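Long-range contact in TnpArep for protein (Escherichia coli, PDB 4ER8), which binds repetitive extragenic palindrome (REP) DNA hairpins and cleaves and recombines the interspersed mosaic elements that contain them: residues H111-H123 with W150-R162. Residues are numbered along the deposited sequence; the frame is centred on the assembly and turned at random.
Sequences HHVDYIYINPVKH and WAGDVTDFSAGER. With NI (nickel (II) ion), chain C; nucleotides of chain B.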
ATOM      1  N   HIS A 111      10.001 -10.371  -1.078  1.00 40.92           N
ATOM      2  CA  HIS A 111      10.742  -9.275  -0.435  1.00 40.65           C
ATOM      3  C   HIS A 111       9.788  -8.119  -0.241  1.00 39.67           C
ATOM      4  O   HIS A 111       9.819  -7.421   0.777  1.00 39.31           O
ATOM      5  CB  HIS A 111      12.003  -8.807  -1.201  1.00 40.54           C
ATOM      6  CG  HIS A 111      13.147  -9.783  -1.150  1.00 46.24           C
ATOM      7  ND1 HIS A 111      14.167  -9.798  -2.089  1.00 50.74           N
ATOM      8  CD2 HIS A 111      13.428 -10.794  -0.281  1.00 47.84           C
ATOM      9  CE1 HIS A 111      15.031 -10.756  -1.790  1.00 49.28           C
ATOM     10  NE2 HIS A 111      14.594 -11.389  -0.711  1.00 48.91           N
ATOM     11  N   HIS A 112       8.924  -7.915  -1.225  1.00 38.83           N
ATOM     12  CA  HIS A 112       8.022  -6.800  -1.121  1.00 37.55           C
ATOM     13  C   HIS A 112       6.869  -7.103  -0.177  1.00 37.54           C
ATOM     14  O   HIS A 112       6.411  -6.181   0.481  1.00 38.67           O
ATOM     15  CB  HIS A 112       7.538  -6.313  -2.477  1.00 36.47           C
ATOM     16  CG  HIS A 112       8.549  -5.511  -3.217  1.00 33.03           C
ATOM     17  ND1 HIS A 112       9.537  -6.085  -3.992  1.00 30.82           N
ATOM     18  CD2 HIS A 112       8.693  -4.173  -3.356  1.00 27.31           C
ATOM     19  CE1 HIS A 112      10.278  -5.129  -4.532  1.00 24.88           C
ATOM     20  NE2 HIS A 112       9.784  -3.966  -4.165  1.00 23.58           N
ATOM     21  N   VAL A 113       6.410  -8.350  -0.056  1.00 36.81           N
ATOM     22  CA  VAL A 113       5.331  -8.586   0.926  1.00 37.03           C
ATOM     23  C   VAL A 113       5.910  -8.375   2.346  1.00 37.45           C
ATOM     24  O   VAL A 113       5.283  -7.736   3.186  1.00 38.18           O
ATOM     25  CB  VAL A 113       4.660  -9.989   0.851  1.00 37.47           C
ATOM     26  CG1 VAL A 113       3.738 -10.166   2.027  1.00 37.50           C
ATOM     27  CG2 VAL A 113       3.878 -10.259  -0.469  1.00 35.86           C
ATOM     28  N   ASP A 114       7.100  -8.915   2.597  1.00 36.86           N
ATOM     29  CA  ASP A 114       7.777  -8.813   3.860  1.00 36.73           C
ATOM     30  C   ASP A 114       7.936  -7.320   4.164  1.00 37.53           C
ATOM     31  O   ASP A 114       7.594  -6.831   5.275  1.00 37.56           O
ATOM     32  CB  ASP A 114       9.187  -9.411   3.759  1.00 36.36           C
ATOM     33  CG  ASP A 114       9.218 -10.950   3.655  1.00 38.19           C
ATOM     34  OD1 ASP A 114       8.204 -11.687   3.809  1.00 35.96           O
ATOM     35  OD2 ASP A 114      10.341 -11.429   3.434  1.00 38.36           O
ATOM     36  N   TYR A 115       8.459  -6.599   3.170  1.00 36.99           N
ATOM     37  CA  TYR A 115       8.712  -5.194   3.319  1.00 36.66           C
ATOM     38  C   TYR A 115       7.436  -4.520   3.788  1.00 37.69           C
ATOM     39  O   TYR A 115       7.465  -3.596   4.620  1.00 38.05           O
ATOM     40  CB  TYR A 115       9.099  -4.575   1.996  1.00 35.38           C
ATOM     41  CG  TYR A 115       9.523  -3.142   2.193  1.00 35.39           C
ATOM     42  CD1 TYR A 115      10.875  -2.798   2.326  1.00 32.13           C
ATOM     43  CD2 TYR A 115       8.580  -2.120   2.265  1.00 35.91           C
ATOM     44  CE1 TYR A 115      11.270  -1.473   2.480  1.00 30.44           C
ATOM     45  CE2 TYR A 115       8.975  -0.771   2.418  1.00 34.52           C
ATOM     46  CZ  TYR A 115      10.317  -0.467   2.529  1.00 33.43           C
ATOM     47  OH  TYR A 115      10.695   0.846   2.738  1.00 37.11           O
ATOM     48  N   ILE A 116       6.307  -4.967   3.238  1.00 37.09           N
ATOM     49  CA  ILE A 116       5.097  -4.346   3.627  1.00 37.31           C
ATOM     50  C   ILE A 116       4.829  -4.580   5.112  1.00 37.93           C
ATOM     51  O   ILE A 116       4.678  -3.605   5.852  1.00 37.57           O
ATOM     52  CB  ILE A 116       3.933  -4.749   2.743  1.00 37.45           C
ATOM     53  CG1 ILE A 116       4.016  -3.938   1.436  1.00 37.34           C
ATOM     54  CG2 ILE A 116       2.624  -4.503   3.504  1.00 34.73           C
ATOM     55  CD1 ILE A 116       3.447  -4.593   0.235  1.00 35.04           C
ATOM     56  N   TYR A 117       4.833  -5.848   5.537  1.00 37.45           N
ATOM     57  CA  TYR A 117       4.487  -6.193   6.908  1.00 37.84           C
ATOM     58  C   TYR A 117       5.522  -5.721   7.934  1.00 37.89           C
ATOM     59  O   TYR A 117       5.166  -5.459   9.079  1.00 38.16           O
ATOM     60  CB  TYR A 117       4.148  -7.699   7.077  1.00 37.57           C
ATOM     61  CG  TYR A 117       2.977  -8.144   6.203  1.00 38.75           C
ATOM     62  CD1 TYR A 117       2.990  -9.378   5.526  1.00 39.05           C
ATOM     63  CD2 TYR A 117       1.865  -7.312   6.018  1.00 37.47           C
ATOM     64  CE1 TYR A 117       1.913  -9.755   4.696  1.00 37.26           C
ATOM     65  CE2 TYR A 117       0.801  -7.688   5.213  1.00 36.49           C
ATOM     66  CZ  TYR A 117       0.832  -8.895   4.545  1.00 38.11           C
ATOM     67  OH  TYR A 117      -0.246  -9.234   3.741  1.00 40.43           O
ATOM     68  N   ILE A 118       6.785  -5.610   7.533  1.00 37.76           N
ATOM     69  CA  ILE A 118       7.824  -5.066   8.405  1.00 37.77           C
ATOM     70  C   ILE A 118       7.745  -3.558   8.565  1.00 38.13           C
ATOM     71  O   ILE A 118       8.315  -2.978   9.483  1.00 38.54           O
ATOM     72  CB  ILE A 118       9.207  -5.408   7.878  1.00 37.94           C
ATOM     73  CG1 ILE A 118       9.570  -6.824   8.297  1.00 39.48           C
ATOM     74  CG2 ILE A 118      10.261  -4.480   8.419  1.00 37.07           C
ATOM     75  CD1 ILE A 118      10.606  -7.460   7.351  1.00 44.71           C
ATOM     76  N   ASN A 119       7.052  -2.912   7.654  1.00 38.42           N
ATOM     77  CA  ASN A 119       7.155  -1.479   7.581  1.00 38.36           C
ATOM     78  C   ASN A 119       6.820  -0.761   8.912  1.00 38.60           C
ATOM     79  O   ASN A 119       7.567   0.121   9.363  1.00 37.43           O
ATOM     80  CB  ASN A 119       6.291  -0.967   6.453  1.00 37.59           C
ATOM     81  CG  ASN A 119       6.892   0.182   5.787  1.00 37.31           C
ATOM     82  OD1 ASN A 119       6.214   1.161   5.475  1.00 38.76           O
ATOM     83  ND2 ASN A 119       8.197   0.100   5.555  1.00 37.20           N
ATOM     84  N   PRO A 120       5.708  -1.159   9.556  1.00 38.93           N
ATOM     85  CA  PRO A 120       5.342  -0.430  10.791  1.00 39.12           C
ATOM     86  C   PRO A 120       6.510  -0.393  11.757  1.00 40.58           C
ATOM     87  O   PRO A 120       6.622   0.535  12.589  1.00 41.30           O
ATOM     88  CB  PRO A 120       4.201  -1.246  11.349  1.00 38.32           C
ATOM     89  CG  PRO A 120       3.509  -1.787  10.078  1.00 38.52           C
ATOM     90  CD  PRO A 120       4.645  -2.077   9.097  1.00 37.84           C
ATOM     91  N   VAL A 121       7.404  -1.373  11.617  1.00 41.30           N
ATOM     92  CA  VAL A 121       8.527  -1.515  12.543  1.00 41.70           C
ATOM     93  C   VAL A 121       9.640  -0.636  12.049  1.00 42.32           C
ATOM     94  O   VAL A 121      10.176   0.141  12.808  1.00 43.33           O
ATOM     95  CB  VAL A 121       8.978  -2.996  12.703  1.00 41.47           C
ATOM     96  CG1 VAL A 121      10.372  -3.130  13.325  1.00 40.03           C
ATOM     97  CG2 VAL A 121       7.982  -3.743  13.508  1.00 43.09           C
ATOM     98  N   LYS A 122       9.985  -0.736  10.777  1.00 43.03           N
ATOM     99  CA  LYS A 122      10.947   0.217  10.188  1.00 43.94           C
ATOM    100  C   LYS A 122      10.599   1.675  10.522  1.00 44.43           C
ATOM    101  O   LYS A 122      11.473   2.479  10.718  1.00 44.53           O
ATOM    102  CB  LYS A 122      11.031   0.030   8.658  1.00 43.68           C
ATOM    103  CG  LYS A 122      11.891   1.045   7.911  1.00 43.62           C
ATOM    104  CD  LYS A 122      11.659   0.995   6.386  1.00 41.91           C
ATOM    105  CE  LYS A 122      12.700   1.820   5.623  1.00 40.80           C
ATOM    106  NZ  LYS A 122      14.124   1.328   5.715  1.00 38.56           N
ATOM    107  N   HIS A 123       9.322   2.010  10.609  1.00 45.66           N
ATOM    108  CA  HIS A 123       8.971   3.399  10.770  1.00 47.48           C
ATOM    109  C   HIS A 123       8.925   3.826  12.248  1.00 48.78           C
ATOM    110  O   HIS A 123       8.733   5.022  12.562  1.00 48.50           O
ATOM    111  CB  HIS A 123       7.662   3.708  10.057  1.00 47.15           C
ATOM    112  CG  HIS A 123       7.784   3.789   8.564  1.00 49.07           C
ATOM    113  ND1 HIS A 123       8.579   4.722   7.926  1.00 49.86           N
ATOM    114  CD2 HIS A 123       7.165   3.088   7.579  1.00 50.00           C
ATOM    115  CE1 HIS A 123       8.454   4.582   6.614  1.00 51.13           C
ATOM    116  NE2 HIS A 123       7.606   3.594   6.377  1.00 51.95           N
ATOM    117  N   TRP A 150       5.994 -13.807  13.426  1.00 49.18           N
ATOM    118  CA  TRP A 150       6.942 -13.447  12.393  1.00 49.26           C
ATOM    119  C   TRP A 150       7.746 -12.168  12.668  1.00 49.75           C
ATOM    120  O   TRP A 150       7.252 -11.152  13.203  1.00 48.84           O
ATOM    121  CB  TRP A 150       6.224 -13.355  11.056  1.00 49.69           C
ATOM    122  CG  TRP A 150       7.121 -13.212   9.866  1.00 49.88           C
ATOM    123  CD1 TRP A 150       7.815 -14.201   9.222  1.00 50.01           C
ATOM    124  CD2 TRP A 150       7.426 -12.002   9.181  1.00 50.25           C
ATOM    125  NE1 TRP A 150       8.531 -13.674   8.177  1.00 48.47           N
ATOM    126  CE2 TRP A 150       8.305 -12.327   8.127  1.00 50.14           C
ATOM    127  CE3 TRP A 150       7.033 -10.671   9.351  1.00 48.17           C
ATOM    128  CZ2 TRP A 150       8.796 -11.371   7.255  1.00 51.51           C
ATOM    129  CZ3 TRP A 150       7.518  -9.730   8.496  1.00 49.01           C
ATOM    130  CH2 TRP A 150       8.398 -10.076   7.457  1.00 51.70           C
ATOM    131  N   ALA A 151       9.024 -12.264  12.319  1.00 50.12           N
ATOM    132  CA  ALA A 151       9.900 -11.128  12.331  1.00 51.09           C
ATOM    133  C   ALA A 151      10.706 -11.225  11.044  1.00 51.59           C
ATOM    134  O   ALA A 151      10.665 -12.264  10.372  1.00 51.65           O
ATOM    135  CB  ALA A 151      10.791 -11.144  13.564  1.00 50.60           C
ATOM    136  N   GLY A 152      11.418 -10.141  10.695  1.00 51.94           N
ATOM    137  CA  GLY A 152      12.253 -10.103   9.490  1.00 51.53           C
ATOM    138  C   GLY A 152      13.161  -8.908   9.492  1.00 51.53           C
ATOM    139  O   GLY A 152      12.893  -7.941  10.188  1.00 51.15           O
ATOM    140  N   ASP A 153      14.242  -8.973   8.723  1.00 51.99           N
ATOM    141  CA  ASP A 153      15.194  -7.862   8.660  1.00 52.46           C
ATOM    142  C   ASP A 153      14.502  -6.592   8.146  1.00 52.00           C
ATOM    143  O   ASP A 153      13.779  -6.637   7.160  1.00 52.57           O
ATOM    144  CB  ASP A 153      16.361  -8.185   7.709  1.00 52.93           C
ATOM    145  CG  ASP A 153      17.055  -9.496   8.021  1.00 56.53           C
ATOM    146  OD1 ASP A 153      17.254  -9.826   9.239  1.00 59.05           O
ATOM    147  OD2 ASP A 153      17.413 -10.193   7.019  1.00 58.84           O
ATOM    148  N   VAL A 154      14.739  -5.457   8.783  1.00 51.85           N
ATOM    149  CA  VAL A 154      14.319  -4.161   8.222  1.00 51.36           C
ATOM    150  C   VAL A 154      15.291  -3.740   7.107  1.00 51.86           C
ATOM    151  O   VAL A 154      16.435  -3.421   7.398  1.00 52.60           O
ATOM    152  CB  VAL A 154      14.302  -3.074   9.332  1.00 51.05           C
ATOM    153  CG1 VAL A 154      14.410  -1.679   8.747  1.00 50.78           C
ATOM    154  CG2 VAL A 154      13.079  -3.215  10.216  1.00 49.59           C
ATOM    155  N   THR A 155      14.857  -3.748   5.845  1.00 52.29           N
ATOM    156  CA  THR A 155      15.737  -3.370   4.706  1.00 52.54           C
ATOM    157  C   THR A 155      15.488  -1.950   4.118  1.00 53.69           C
ATOM    158  O   THR A 155      14.481  -1.285   4.412  1.00 52.99           O
ATOM    159  CB  THR A 155      15.719  -4.433   3.546  1.00 52.30           C
ATOM    160  OG1 THR A 155      14.489  -4.354   2.816  1.00 50.83           O
ATOM    161  CG2 THR A 155      15.871  -5.838   4.074  1.00 52.60           C
ATOM    162  N   ASP A 156      16.405  -1.507   3.254  1.00 55.56           N
ATOM    163  CA  ASP A 156      16.327  -0.177   2.660  1.00 56.92           C
ATOM    164  C   ASP A 156      16.317  -0.015   1.138  1.00 56.86           C
ATOM    165  O   ASP A 156      16.573   1.102   0.667  1.00 57.80           O
ATOM    166  CB  ASP A 156      17.439   0.698   3.237  1.00 58.12           C
ATOM    167  CG  ASP A 156      16.946   1.563   4.370  1.00 61.81           C
ATOM    168  OD1 ASP A 156      16.487   2.700   4.072  1.00 67.02           O
ATOM    169  OD2 ASP A 156      16.963   1.086   5.537  1.00 63.80           O
ATOM    170  N   PHE A 157      16.016  -1.047   0.345  1.00 56.31           N
ATOM    171  CA  PHE A 157      15.962  -0.803  -1.100  1.00 55.85           C
ATOM    172  C   PHE A 157      14.937   0.296  -1.318  1.00 55.31           C
ATOM    173  O   PHE A 157      13.982   0.407  -0.574  1.00 55.95           O
ATOM    174  CB  PHE A 157      15.632  -2.050  -1.912  1.00 56.32           C
ATOM    175  CG  PHE A 157      14.265  -2.610  -1.642  1.00 58.88           C
ATOM    176  CD1 PHE A 157      13.119  -2.007  -2.188  1.00 60.50           C
ATOM    177  CD2 PHE A 157      14.113  -3.754  -0.849  1.00 61.31           C
ATOM    178  CE1 PHE A 157      11.833  -2.525  -1.921  1.00 60.64           C
ATOM    179  CE2 PHE A 157      12.832  -4.291  -0.579  1.00 61.42           C
ATOM    180  CZ  PHE A 157      11.691  -3.668  -1.121  1.00 60.56           C
ATOM    181  N   SER A 158      15.173   1.147  -2.303  1.00 54.92           N
ATOM    182  CA  SER A 158      14.311   2.284  -2.587  1.00 53.41           C
ATOM    183  C   SER A 158      12.925   1.802  -3.027  1.00 51.91           C
ATOM    184  O   SER A 158      12.823   0.879  -3.813  1.00 51.62           O
ATOM    185  CB  SER A 158      14.949   3.140  -3.672  1.00 53.96           C
ATOM    186  OG  SER A 158      14.683   2.546  -4.914  1.00 53.68           O
ATOM    187  N   ALA A 159      11.880   2.467  -2.526  1.00 50.01           N
ATOM    188  CA  ALA A 159      10.544   1.885  -2.404  1.00 48.12           C
ATOM    189  C   ALA A 159       9.452   2.971  -2.344  1.00 47.53           C
ATOM    190  O   ALA A 159       8.341   2.728  -1.862  1.00 47.64           O
ATOM    191  CB  ALA A 159      10.501   1.059  -1.148  1.00 47.36           C
ATOM    192  N   GLY A 160       9.782   4.174  -2.783  1.00 46.16           N
ATOM    193  CA  GLY A 160       8.841   5.262  -2.775  1.00 45.73           C
ATOM    194  C   GLY A 160       8.661   6.000  -1.466  1.00 45.84           C
ATOM    195  O   GLY A 160       7.900   6.972  -1.420  1.00 44.44           O
ATOM    196  N   GLU A 161       9.331   5.564  -0.391  1.00 46.04           N
ATOM    197  CA  GLU A 161       9.235   6.312   0.891  1.00 46.33           C
ATOM    198  C   GLU A 161       9.582   7.813   0.762  1.00 47.18           C
ATOM    199  O   GLU A 161      10.436   8.221  -0.056  1.00 45.79           O
ATOM    200  CB  GLU A 161      10.071   5.689   2.010  1.00 45.79           C
ATOM    201  CG  GLU A 161       9.865   4.178   2.264  1.00 46.24           C
ATOM    202  CD  GLU A 161       8.684   3.841   3.146  1.00 46.25           C
ATOM    203  OE1 GLU A 161       7.807   4.703   3.397  1.00 47.73           O
ATOM    204  OE2 GLU A 161       8.612   2.683   3.605  1.00 47.58           O
ATOM    205  N   ARG A 162       8.902   8.626   1.580  1.00 48.74           N
ATOM    206  CA  ARG A 162       9.232  10.040   1.709  1.00 49.94           C
ATOM    207  C   ARG A 162      10.683  10.213   2.167  1.00 51.39           C
ATOM    208  O   ARG A 162      11.208   9.379   2.923  1.00 51.15           O
ATOM    209  CB  ARG A 162       8.237  10.759   2.611  1.00 48.97           C
ATOM    210  CG  ARG A 162       8.506  10.672   4.059  1.00 50.19           C
ATOM    211  CD  ARG A 162       7.197  10.804   4.877  1.00 51.87           C
ATOM    212  NE  ARG A 162       6.434  11.963   4.477  1.00 49.94           N
ATOM    213  CZ  ARG A 162       5.115  12.057   4.524  1.00 50.22           C
ATOM    214  NH1 ARG A 162       4.373  11.055   4.961  1.00 48.78           N
ATOM    215  NH2 ARG A 162       4.534  13.176   4.110  1.00 51.88           N
TER
HETATM  216 NI    NI C 201       6.798   3.051   4.599  1.00 38.93          NI
ATOM    217  P    DG B   4      10.283  14.298  -8.853  1.00 43.95           P
ATOM    218  OP1  DG B   4       9.707  14.962 -10.042  1.00 44.04           O
ATOM    219  OP2  DG B   4      11.704  14.420  -8.466  1.00 41.59           O
ATOM    220  O5'  DG B   4       9.398  14.837  -7.645  1.00 42.06           O
ATOM    221  C5'  DG B   4       8.000  14.725  -7.635  1.00 42.89           C
ATOM    222  C4'  DG B   4       7.537  14.869  -6.198  1.00 43.96           C
ATOM    223  O4'  DG B   4       8.158  13.784  -5.460  1.00 45.06           O
ATOM    224  C3'  DG B   4       7.955  16.148  -5.463  1.00 43.89           C
ATOM    225  O3'  DG B   4       6.982  16.418  -4.495  1.00 46.20           O
ATOM    226  C2'  DG B   4       9.246  15.738  -4.755  1.00 41.98           C
ATOM    227  C1'  DG B   4       8.859  14.330  -4.322  1.00 42.60           C
ATOM    228  N9   DG B   4       9.967  13.409  -4.000  1.00 39.55           N
ATOM    229  C8   DG B   4      11.289  13.519  -4.353  1.00 38.15           C
ATOM    230  N7   DG B   4      12.045  12.538  -3.953  1.00 36.38           N
ATOM    231  C5   DG B   4      11.158  11.703  -3.286  1.00 37.89           C
ATOM    232  C6   DG B   4      11.380  10.443  -2.631  1.00 39.52           C
ATOM    233  O6   DG B   4      12.472   9.833  -2.522  1.00 40.71           O
ATOM    234  N1   DG B   4      10.214   9.879  -2.080  1.00 32.55           N
ATOM    235  C2   DG B   4       8.992  10.458  -2.184  1.00 32.77           C
ATOM    236  N2   DG B   4       7.996   9.806  -1.577  1.00 31.05           N
ATOM    237  N3   DG B   4       8.761  11.634  -2.789  1.00 36.68           N
ATOM    238  C4   DG B   4       9.883  12.209  -3.321  1.00 37.05           C
ATOM    239  P    DA B   3      12.157   9.643 -11.500  1.00 39.60           P
ATOM    240  OP1  DA B   3      11.082  10.416 -12.124  1.00 39.72           O
ATOM    241  OP2  DA B   3      13.494   9.976 -12.002  1.00 44.55           O
ATOM    242  O5'  DA B   3      12.241   9.601  -9.906  1.00 38.22           O
ATOM    243  C5'  DA B   3      11.139   9.244  -9.101  1.00 39.10           C
ATOM    244  C4'  DA B   3      10.154  10.421  -9.043  1.00 38.96           C
ATOM    245  O4'  DA B   3       8.986  10.050  -8.279  1.00 36.53           O
ATOM    246  C3'  DA B   3      10.643  11.714  -8.440  1.00 36.67           C
ATOM    247  O3'  DA B   3       9.910  12.712  -9.030  1.00 40.56           O
ATOM    248  C2'  DA B   3      10.228  11.551  -6.983  1.00 38.64           C
ATOM    249  C1'  DA B   3       8.864  10.870  -7.149  1.00 38.27           C
ATOM    250  N9   DA B   3       8.381   9.937  -6.126  1.00 36.36           N
ATOM    251  C8   DA B   3       9.096   9.063  -5.355  1.00 35.71           C
ATOM    252  N7   DA B   3       8.347   8.344  -4.553  1.00 35.07           N
ATOM    253  C5   DA B   3       7.056   8.784  -4.805  1.00 34.48           C
ATOM    254  C6   DA B   3       5.794   8.423  -4.272  1.00 35.70           C
ATOM    255  N6   DA B   3       5.576   7.475  -3.314  1.00 35.87           N
ATOM    256  N1   DA B   3       4.729   9.056  -4.800  1.00 34.92           N
ATOM    257  C2   DA B   3       4.922   9.970  -5.738  1.00 34.50           C
ATOM    258  N3   DA B   3       6.049  10.400  -6.285  1.00 34.34           N
ATOM    259  C4   DA B   3       7.076   9.748  -5.779  1.00 33.83           C
TER
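Glu161 OE2 is gripped three times. It binds the nickel ion at 2.1 Å. It also accepts hydrogen bonds from Tyr115 OH at 2.9 Å and from Asn119 ND2 at 3.3 Å. Tyr115 OH meets the anti lone pair of OE2, while the amide comes nearly in line with the C-O bond. Glu161 OE1 also reaches the metal, so the carboxylate chelates it. Asn119 OD1, on helix 106-122, and His123 NE2 bind the same ion, and His59 and His61 complete the site. The phenol and amide bonds should fix the rotation of the carboxylate. Gly160 O accepts hydrogen bonds from DA3 N6 and DG4 N2 of chain B, and Glu161 O accepts one from DG4 N1. Lys122 bends at its last torsion (chi4 65°). Its NZ gives a hydrogen bond to Thr155 O, from above the carbonyl plane, and a salt bridge to Asp156 OD2, each 2.9 Å. Phe157 CZ lies over one face of His112, and the Phe157 ring meets the Tyr115 ring obliquely, 41° between planes, in an aromatic cluster. Ile118 CD1 packs on Trp150 CH2 at 3.4 Å, and its CG2 meets Val154. Segment 150-162 thus runs along helix 106-122, holds two DNA bases by its backbone and supplies a metal ligand of an HUH transposase.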